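Beta-galactoside alpha-2,6-sialyltransferase (Photobacterium sp., PDB 2Z4T) probably transfers sialic acid from a CMP-activated donor to galactosides such as lactose, forming alpha-2,6 linkages, and binds CMP and magnesium ions. Local coordinates at residues V338-Q343 / E432-T437; A443-A448 / I460-F465. All blocks are in the same frame, centred on the assembly; numbering follows the deposited sequence.

Contact 1 of 2, residues V338-Q343 / E432-T437. With C5P (cytidine-5'-monophosphate), chain C.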
ATOM      1  N   VAL A 338      -7.192  -4.151   7.573  1.00 40.25           N
ATOM      2  CA  VAL A 338      -6.159  -5.194   7.654  1.00 41.45           C
ATOM      3  C   VAL A 338      -6.563  -6.405   8.544  1.00 41.98           C
ATOM      4  O   VAL A 338      -5.823  -7.377   8.630  1.00 42.13           O
ATOM      5  CB  VAL A 338      -4.740  -4.634   8.059  1.00 41.65           C
ATOM      6  CG1 VAL A 338      -4.411  -3.344   7.288  1.00 39.95           C
ATOM      7  CG2 VAL A 338      -4.648  -4.405   9.578  1.00 41.84           C
ATOM      8  N   ASN A 339      -7.742  -6.338   9.166  1.00 42.37           N
ATOM      9  CA  ASN A 339      -8.249  -7.366  10.102  1.00 42.99           C
ATOM     10  C   ASN A 339      -7.389  -7.639  11.339  1.00 42.30           C
ATOM     11  O   ASN A 339      -7.281  -8.776  11.812  1.00 41.73           O
ATOM     12  CB  ASN A 339      -8.650  -8.672   9.394  1.00 43.65           C
ATOM     13  CG  ASN A 339      -9.667  -8.447   8.272  1.00 46.71           C
ATOM     14  OD1 ASN A 339     -10.550  -7.605   8.386  1.00 50.39           O
ATOM     15  ND2 ASN A 339      -9.526  -9.189   7.176  1.00 49.42           N
ATOM     16  N   PHE A 340      -6.795  -6.576  11.869  1.00 41.85           N
ATOM     17  CA  PHE A 340      -6.071  -6.676  13.124  1.00 41.83           C
ATOM     18  C   PHE A 340      -6.937  -6.277  14.323  1.00 42.03           C
ATOM     19  O   PHE A 340      -7.307  -5.113  14.498  1.00 42.55           O
ATOM     20  CB  PHE A 340      -4.767  -5.867  13.092  1.00 40.92           C
ATOM     21  CG  PHE A 340      -3.944  -5.991  14.357  1.00 40.25           C
ATOM     22  CD1 PHE A 340      -3.873  -7.205  15.050  1.00 36.99           C
ATOM     23  CD2 PHE A 340      -3.232  -4.903  14.844  1.00 38.67           C
ATOM     24  CE1 PHE A 340      -3.111  -7.326  16.202  1.00 35.98           C
ATOM     25  CE2 PHE A 340      -2.474  -5.019  16.000  1.00 38.55           C
ATOM     26  CZ  PHE A 340      -2.419  -6.242  16.685  1.00 37.27           C
ATOM     27  N   ASP A 341      -7.273  -7.260  15.137  1.00 41.89           N
ATOM     28  CA  ASP A 341      -7.939  -6.988  16.391  1.00 41.99           C
ATOM     29  C   ASP A 341      -6.870  -6.854  17.494  1.00 41.45           C
ATOM     30  O   ASP A 341      -6.400  -7.841  18.069  1.00 40.75           O
ATOM     31  CB  ASP A 341      -8.942  -8.100  16.690  1.00 42.32           C
ATOM     32  CG  ASP A 341      -9.741  -7.855  17.965  1.00 44.22           C
ATOM     33  OD1 ASP A 341      -9.572  -6.802  18.650  1.00 44.86           O
ATOM     34  OD2 ASP A 341     -10.549  -8.750  18.277  1.00 46.07           O
ATOM     35  N   LYS A 342      -6.492  -5.614  17.755  1.00 41.27           N
ATOM     36  CA  LYS A 342      -5.424  -5.294  18.673  1.00 41.84           C
ATOM     37  C   LYS A 342      -5.720  -5.689  20.105  1.00 43.12           C
ATOM     38  O   LYS A 342      -4.866  -6.299  20.771  1.00 43.34           O
ATOM     39  CB  LYS A 342      -5.129  -3.806  18.597  1.00 41.65           C
ATOM     40  CG  LYS A 342      -4.074  -3.347  19.537  1.00 41.71           C
ATOM     41  CD  LYS A 342      -3.704  -1.908  19.296  1.00 40.25           C
ATOM     42  CE  LYS A 342      -3.106  -1.357  20.575  1.00 40.02           C
ATOM     43  NZ  LYS A 342      -2.142  -0.274  20.299  1.00 41.50           N
ATOM     44  N   GLN A 343      -6.922  -5.345  20.583  1.00 44.39           N
ATOM     45  CA  GLN A 343      -7.311  -5.608  21.974  1.00 44.69           C
ATOM     46  C   GLN A 343      -7.281  -7.135  22.260  1.00 45.05           C
ATOM     47  O   GLN A 343      -6.895  -7.575  23.354  1.00 45.10           O
ATOM     48  CB  GLN A 343      -8.665  -4.925  22.301  1.00 44.82           C
ATOM     49  CG  GLN A 343      -9.200  -5.011  23.784  1.00 45.95           C
ATOM     50  CD  GLN A 343      -8.121  -4.746  24.868  1.00 50.19           C
ATOM     51  OE1 GLN A 343      -7.515  -3.666  24.929  1.00 51.28           O
ATOM     52  NE2 GLN A 343      -7.887  -5.745  25.723  1.00 49.70           N
ATOM     53  N   GLU A 432       4.324  -5.629   9.971  1.00 39.47           N
ATOM     54  CA  GLU A 432       4.676  -4.279  10.356  1.00 40.17           C
ATOM     55  C   GLU A 432       3.521  -3.470  10.963  1.00 40.21           C
ATOM     56  O   GLU A 432       3.762  -2.489  11.668  1.00 40.40           O
ATOM     57  CB  GLU A 432       5.614  -3.527   9.381  1.00 40.42           C
ATOM     58  CG  GLU A 432       5.529  -3.791   7.921  1.00 41.14           C
ATOM     59  CD  GLU A 432       6.016  -5.131   7.437  1.00 40.97           C
ATOM     60  OE1 GLU A 432       7.216  -5.365   7.243  1.00 40.14           O
ATOM     61  OE2 GLU A 432       5.147  -5.938   7.128  1.00 42.94           O
ATOM     62  N   VAL A 433       2.277  -3.934  10.812  1.00 40.16           N
ATOM     63  CA  VAL A 433       1.221  -3.260  11.533  1.00 39.78           C
ATOM     64  C   VAL A 433       1.354  -3.486  13.035  1.00 40.40           C
ATOM     65  O   VAL A 433       0.996  -2.598  13.833  1.00 40.55           O
ATOM     66  CB  VAL A 433      -0.228  -3.485  10.980  1.00 40.49           C
ATOM     67  CG1 VAL A 433      -0.230  -3.936   9.524  1.00 38.88           C
ATOM     68  CG2 VAL A 433      -1.056  -4.369  11.855  1.00 38.66           C
ATOM     69  N   LEU A 434       1.925  -4.626  13.434  1.00 40.37           N
ATOM     70  CA  LEU A 434       2.201  -4.826  14.859  1.00 40.69           C
ATOM     71  C   LEU A 434       3.276  -3.865  15.345  1.00 40.23           C
ATOM     72  O   LEU A 434       3.227  -3.402  16.480  1.00 40.23           O
ATOM     73  CB  LEU A 434       2.576  -6.272  15.224  1.00 40.82           C
ATOM     74  CG  LEU A 434       1.714  -7.499  14.901  1.00 41.94           C
ATOM     75  CD1 LEU A 434       1.679  -8.349  16.121  1.00 42.09           C
ATOM     76  CD2 LEU A 434       0.286  -7.215  14.423  1.00 42.66           C
ATOM     77  N   MET A 435       4.249  -3.575  14.493  1.00 39.89           N
ATOM     78  CA  MET A 435       5.237  -2.555  14.817  1.00 40.24           C
ATOM     79  C   MET A 435       4.583  -1.184  14.976  1.00 39.86           C
ATOM     80  O   MET A 435       4.840  -0.503  15.959  1.00 40.03           O
ATOM     81  CB  MET A 435       6.327  -2.474  13.755  1.00 39.65           C
ATOM     82  CG  MET A 435       7.471  -1.526  14.108  1.00 39.27           C
ATOM     83  SD  MET A 435       8.566  -1.283  12.678  1.00 42.22           S
ATOM     84  CE  MET A 435       7.413  -0.438  11.578  1.00 37.95           C
ATOM     85  N   MET A 436       3.742  -0.806  14.012  1.00 39.22           N
ATOM     86  CA  MET A 436       3.103   0.510  13.977  1.00 39.13           C
ATOM     87  C   MET A 436       2.102   0.702  15.095  1.00 39.16           C
ATOM     88  O   MET A 436       1.874   1.839  15.517  1.00 39.20           O
ATOM     89  CB  MET A 436       2.406   0.754  12.637  1.00 38.81           C
ATOM     90  CG  MET A 436       3.369   0.824  11.456  1.00 38.67           C
ATOM     91  SD  MET A 436       2.586   1.457   9.990  1.00 40.75           S
ATOM     92  CE  MET A 436       1.614   0.050   9.457  1.00 39.97           C
ATOM     93  N   THR A 437       1.510  -0.391  15.574  1.00 38.79           N
ATOM     94  CA  THR A 437       0.550  -0.311  16.666  1.00 39.13           C
ATOM     95  C   THR A 437       1.195  -0.547  18.045  1.00 39.88           C
ATOM     96  O   THR A 437       0.499  -0.606  19.073  1.00 39.47           O
ATOM     97  CB  THR A 437      -0.627  -1.287  16.462  1.00 39.52           C
ATOM     98  OG1 THR A 437      -0.125  -2.621  16.329  1.00 39.83           O
ATOM     99  CG2 THR A 437      -1.471  -0.910  15.181  1.00 37.81           C
TER
HETATM  100  O3P C5P C1427       8.541 -12.867   3.769  1.00 24.03           O
HETATM  101  P   C5P C1427       8.457 -11.822   2.721  1.00 26.09           P
HETATM  102  O1P C5P C1427       7.654 -12.392   1.561  1.00 26.09           O
HETATM  103  O2P C5P C1427       9.795 -11.169   2.436  1.00 23.00           O
HETATM  104  O5' C5P C1427       7.620 -10.648   3.369  1.00 25.07           O
HETATM  105  C5' C5P C1427       7.048  -9.611   2.603  1.00 24.98           C
HETATM  106  C4' C5P C1427       6.014  -8.963   3.521  1.00 25.11           C
HETATM  107  O4' C5P C1427       5.013  -9.925   3.882  1.00 24.90           O
HETATM  108  C3' C5P C1427       6.580  -8.515   4.856  1.00 22.78           C
HETATM  109  O3' C5P C1427       7.081  -7.183   4.830  1.00 28.64           O
HETATM  110  C2' C5P C1427       5.358  -8.553   5.731  1.00 23.14           C
HETATM  111  O2' C5P C1427       4.482  -7.468   5.416  1.00 24.69           O
HETATM  112  C1' C5P C1427       4.605  -9.749   5.245  1.00 23.28           C
HETATM  113  N1  C5P C1427       4.910 -10.909   6.079  1.00 23.62           N
HETATM  114  C2  C5P C1427       4.238 -11.060   7.323  1.00 23.55           C
HETATM  115  N3  C5P C1427       4.482 -12.137   8.112  1.00 24.70           N
HETATM  116  C4  C5P C1427       5.380 -13.085   7.731  1.00 24.24           C
HETATM  117  C5  C5P C1427       6.063 -12.962   6.503  1.00 23.83           C
HETATM  118  C6  C5P C1427       5.801 -11.853   5.680  1.00 23.37           C
HETATM  119  O2  C5P C1427       3.427 -10.210   7.719  1.00 23.77           O
HETATM  120  N4  C5P C1427       5.588 -14.153   8.542  1.00 23.42           N
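Phe340 lays one ring face over Leu434 CD2, a CH-pi contact with the methyl carbon 3.8 Å from the ring centroid. This contact joins the turn between helices 328-338 and 342-349 to helix 431-436, beside the nucleotide site of this GT-B glycosyltransferase. Asn339 closes the first helix with a Schellman motif, and Asp341 is the N-cap of the next. Phe340 CG stands anti to the backbone N (chi1 -177°), which sends the ring toward helix 431-436. Its other face lies against Lys342 CA, holding the ring between its own chain and Leu434. Val433 CG2 meets Phe340 CD2 obliquely at 3.7 Å, and Thr437 OG1 sits at the ring edge. That hydroxyl donates to Val433 O, which also accepts from Thr437 N on the opposite face of its carbonyl plane. Helix 126-141 adds Leu129 and Leu132 against Val433 and Val338. Lys342, extended beyond CG, donates from NZ to Thr437 O at 2.9 Å, in the carbonyl plane, and so links the start of helix 342-349 to the residue just after helix 431-436. One residue before Val433, Glu432 faces the ribose of CMP, where its OE1 accepts a hydrogen bond from O3' at 3.0 Å.

Contact 2 of 2, residues A443-A448 / I460-F465; sequences AVAGIA and IKFIVF
Phe462 holds its ring flat over Ala445. The methyl CB of Ala445 lies 3.8 Å from the ring centroid and 6° off the ring normal, so it sits over the centre of the face in a CH-pi contact. Phe462 CG is between the backbone N and the carbonyl carbon (chi1 64°), and this rotamer folds the ring back over the neighbouring strand. Phe465 makes a second CH-pi contact with Ala448. Here the methyl is displaced toward the rim, with CB 3.5 Å from Phe465 CD1. Ile463 CG2 reaches Ala448 CA at 3.6 Å. The exposed Lys461 bends at chi2 and chi4 and runs alongside Ala443, whose CB touches its CG and NZ.

The two strands themselves are neighbours in a parallel sheet, with Ala445 and Phe462 on one face and Ile463 on the other. Their axes approach to 4.7 Å and diverge by 10°. Lys461 N donates to Val444 O at 2.8 Å, a nearly straight bond. Val464 N gives an equally short one to Gly446 O, and Ala448 N donates to Val464 O from above the carbonyl plane. The bond from Gly446 N to Phe462 O is weak. Gly446 itself has a backbone conformation open mainly to glycine.

Strand 443-447 is inner in the six-stranded sheet of a Rossmann-like GT-B domain, with strand 356-360 along its other edge. Strand 460-465 is followed by 498-499. Helix 371-386 covers the face bearing Ile447, Phe462 and Val464, through Gln378, Val381 and Ala385. At the far end of the strands, helix 481-488 packs on Ala448 and Phe465.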
ATOM      1  N   ALA A 443       9.899 -11.176  22.223  1.00 40.64           N
ATOM      2  CA  ALA A 443      10.903 -11.782  21.354  1.00 40.69           C
ATOM      3  C   ALA A 443      10.299 -12.155  20.028  1.00 40.21           C
ATOM      4  O   ALA A 443       9.184 -12.679  19.960  1.00 40.17           O
ATOM      5  CB  ALA A 443      11.546 -13.011  22.014  1.00 40.36           C
ATOM      6  N   VAL A 444      11.040 -11.871  18.974  1.00 40.12           N
ATOM      7  CA  VAL A 444      10.663 -12.313  17.638  1.00 40.12           C
ATOM      8  C   VAL A 444      11.823 -13.009  16.965  1.00 40.42           C
ATOM      9  O   VAL A 444      12.960 -12.544  17.025  1.00 40.71           O
ATOM     10  CB  VAL A 444       9.975 -11.196  16.761  1.00 40.34           C
ATOM     11  CG1 VAL A 444      10.083  -9.773  17.355  1.00 40.02           C
ATOM     12  CG2 VAL A 444      10.336 -11.276  15.284  1.00 38.97           C
ATOM     13  N   ALA A 445      11.522 -14.171  16.395  1.00 40.42           N
ATOM     14  CA  ALA A 445      12.464 -14.942  15.593  1.00 40.13           C
ATOM     15  C   ALA A 445      11.699 -15.600  14.446  1.00 40.17           C
ATOM     16  O   ALA A 445      10.468 -15.661  14.464  1.00 40.65           O
ATOM     17  CB  ALA A 445      13.178 -15.967  16.436  1.00 39.67           C
ATOM     18  N   GLY A 446      12.410 -16.063  13.431  1.00 39.79           N
ATOM     19  CA  GLY A 446      11.747 -16.670  12.308  1.00 39.59           C
ATOM     20  C   GLY A 446      12.590 -16.739  11.063  1.00 40.29           C
ATOM     21  O   GLY A 446      13.830 -16.634  11.102  1.00 40.40           O
ATOM     22  N   ILE A 447      11.904 -16.925   9.943  1.00 40.21           N
ATOM     23  CA  ILE A 447      12.573 -17.133   8.686  1.00 40.42           C
ATOM     24  C   ILE A 447      12.852 -15.796   8.012  1.00 40.59           C
ATOM     25  O   ILE A 447      12.051 -14.863   8.080  1.00 40.94           O
ATOM     26  CB  ILE A 447      11.757 -18.073   7.756  1.00 40.80           C
ATOM     27  CG1 ILE A 447      11.284 -19.338   8.511  1.00 39.85           C
ATOM     28  CG2 ILE A 447      12.536 -18.379   6.462  1.00 39.74           C
ATOM     29  CD1 ILE A 447      12.388 -20.201   9.146  1.00 37.53           C
ATOM     30  N   ALA A 448      14.007 -15.716   7.372  1.00 40.64           N
ATOM     31  CA  ALA A 448      14.406 -14.544   6.602  1.00 40.37           C
ATOM     32  C   ALA A 448      13.237 -14.029   5.777  1.00 40.20           C
ATOM     33  O   ALA A 448      12.565 -14.789   5.059  1.00 40.25           O
ATOM     34  CB  ALA A 448      15.583 -14.906   5.696  1.00 40.20           C
ATOM     35  N   ILE A 460      14.674  -8.788  17.646  1.00 46.73           N
ATOM     36  CA  ILE A 460      15.073 -10.008  16.941  1.00 45.53           C
ATOM     37  C   ILE A 460      15.991 -10.927  17.753  1.00 45.21           C
ATOM     38  O   ILE A 460      17.090 -10.533  18.123  1.00 44.81           O
ATOM     39  CB  ILE A 460      15.803  -9.642  15.639  1.00 45.57           C
ATOM     40  CG1 ILE A 460      15.008  -8.567  14.859  1.00 45.12           C
ATOM     41  CG2 ILE A 460      16.100 -10.906  14.818  1.00 44.70           C
ATOM     42  CD1 ILE A 460      15.706  -8.075  13.549  1.00 45.48           C
ATOM     43  N   LYS A 461      15.548 -12.156  18.008  1.00 44.85           N
ATOM     44  CA  LYS A 461      16.396 -13.156  18.660  1.00 44.36           C
ATOM     45  C   LYS A 461      17.260 -13.940  17.686  1.00 44.01           C
ATOM     46  O   LYS A 461      18.429 -14.149  17.958  1.00 44.37           O
ATOM     47  CB  LYS A 461      15.574 -14.092  19.532  1.00 45.07           C
ATOM     48  CG  LYS A 461      14.950 -13.393  20.744  1.00 46.80           C
ATOM     49  CD  LYS A 461      15.928 -12.395  21.390  1.00 49.38           C
ATOM     50  CE  LYS A 461      15.440 -11.897  22.757  1.00 51.22           C
ATOM     51  NZ  LYS A 461      14.349 -10.879  22.606  1.00 53.34           N
ATOM     52  N   PHE A 462      16.700 -14.379  16.562  1.00 43.09           N
ATOM     53  CA  PHE A 462      17.496 -14.984  15.503  1.00 42.00           C
ATOM     54  C   PHE A 462      16.707 -15.064  14.207  1.00 41.47           C
ATOM     55  O   PHE A 462      15.477 -15.074  14.217  1.00 41.11           O
ATOM     56  CB  PHE A 462      18.064 -16.362  15.900  1.00 41.94           C
ATOM     57  CG  PHE A 462      17.020 -17.425  16.151  1.00 41.46           C
ATOM     58  CD1 PHE A 462      16.472 -18.154  15.101  1.00 41.69           C
ATOM     59  CD2 PHE A 462      16.614 -17.727  17.445  1.00 42.04           C
ATOM     60  CE1 PHE A 462      15.499 -19.153  15.325  1.00 42.08           C
ATOM     61  CE2 PHE A 462      15.644 -18.721  17.690  1.00 41.73           C
ATOM     62  CZ  PHE A 462      15.086 -19.433  16.618  1.00 42.27           C
ATOM     63  N   ILE A 463      17.431 -15.105  13.096  1.00 40.17           N
ATOM     64  CA  ILE A 463      16.829 -15.254  11.794  1.00 39.66           C
ATOM     65  C   ILE A 463      17.365 -16.525  11.164  1.00 39.49           C
ATOM     66  O   ILE A 463      18.523 -16.868  11.329  1.00 39.78           O
ATOM     67  CB  ILE A 463      17.140 -14.041  10.901  1.00 39.78           C
ATOM     68  CG1 ILE A 463      16.573 -12.756  11.514  1.00 39.34           C
ATOM     69  CG2 ILE A 463      16.583 -14.234   9.501  1.00 39.56           C
ATOM     70  CD1 ILE A 463      16.948 -11.501  10.746  1.00 37.28           C
ATOM     71  N   VAL A 464      16.529 -17.255  10.448  1.00 39.37           N
ATOM     72  CA  VAL A 464      17.013 -18.479   9.839  1.00 38.69           C
ATOM     73  C   VAL A 464      16.684 -18.426   8.371  1.00 39.60           C
ATOM     74  O   VAL A 464      15.571 -18.058   7.995  1.00 39.87           O
ATOM     75  CB  VAL A 464      16.404 -19.735  10.498  1.00 38.20           C
ATOM     76  CG1 VAL A 464      16.827 -20.994   9.747  1.00 36.71           C
ATOM     77  CG2 VAL A 464      16.818 -19.816  11.960  1.00 35.54           C
ATOM     78  N   PHE A 465      17.662 -18.780   7.549  1.00 40.18           N
ATOM     79  CA  PHE A 465      17.481 -18.830   6.116  1.00 41.19           C
ATOM     80  C   PHE A 465      17.142 -20.236   5.662  1.00 42.95           C
ATOM     81  O   PHE A 465      17.483 -21.223   6.304  1.00 43.34           O
ATOM     82  CB  PHE A 465      18.744 -18.358   5.393  1.00 40.31           C
ATOM     83  CG  PHE A 465      19.050 -16.912   5.593  1.00 38.26           C
ATOM     84  CD1 PHE A 465      18.763 -15.991   4.597  1.00 36.26           C
ATOM     85  CD2 PHE A 465      19.636 -16.467   6.770  1.00 34.57           C
ATOM     86  CE1 PHE A 465      19.049 -14.638   4.784  1.00 35.49           C
ATOM     87  CE2 PHE A 465      19.921 -15.111   6.961  1.00 34.44           C
ATOM     88  CZ  PHE A 465      19.621 -14.197   5.973  1.00 35.50           C
TER

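Overall arrangement
Contact 1 and contact 2 follow in series along the chain: helix 431-436 of contact 1 is the element before strand 443-447 of contact 2. Their centres are 20 Å apart, and their nearest atoms are about 9 Å apart, so they do not touch. Contact 2 is inside the six-stranded parallel sheet, whereas contact 1 packs helix 431-436 against the turn before helix 342-349. Contact 1 contributes Glu432 to the CMP site directly. Contact 2 lies near it, with the Ile447 side chain about 7 Å from the nucleotide, and strand 443-447 leads toward Ser449 and Ser450, which also bind CMP. Residues at both ends of this piece of chain therefore bind the nucleotide, together with others such as Lys403 and His405.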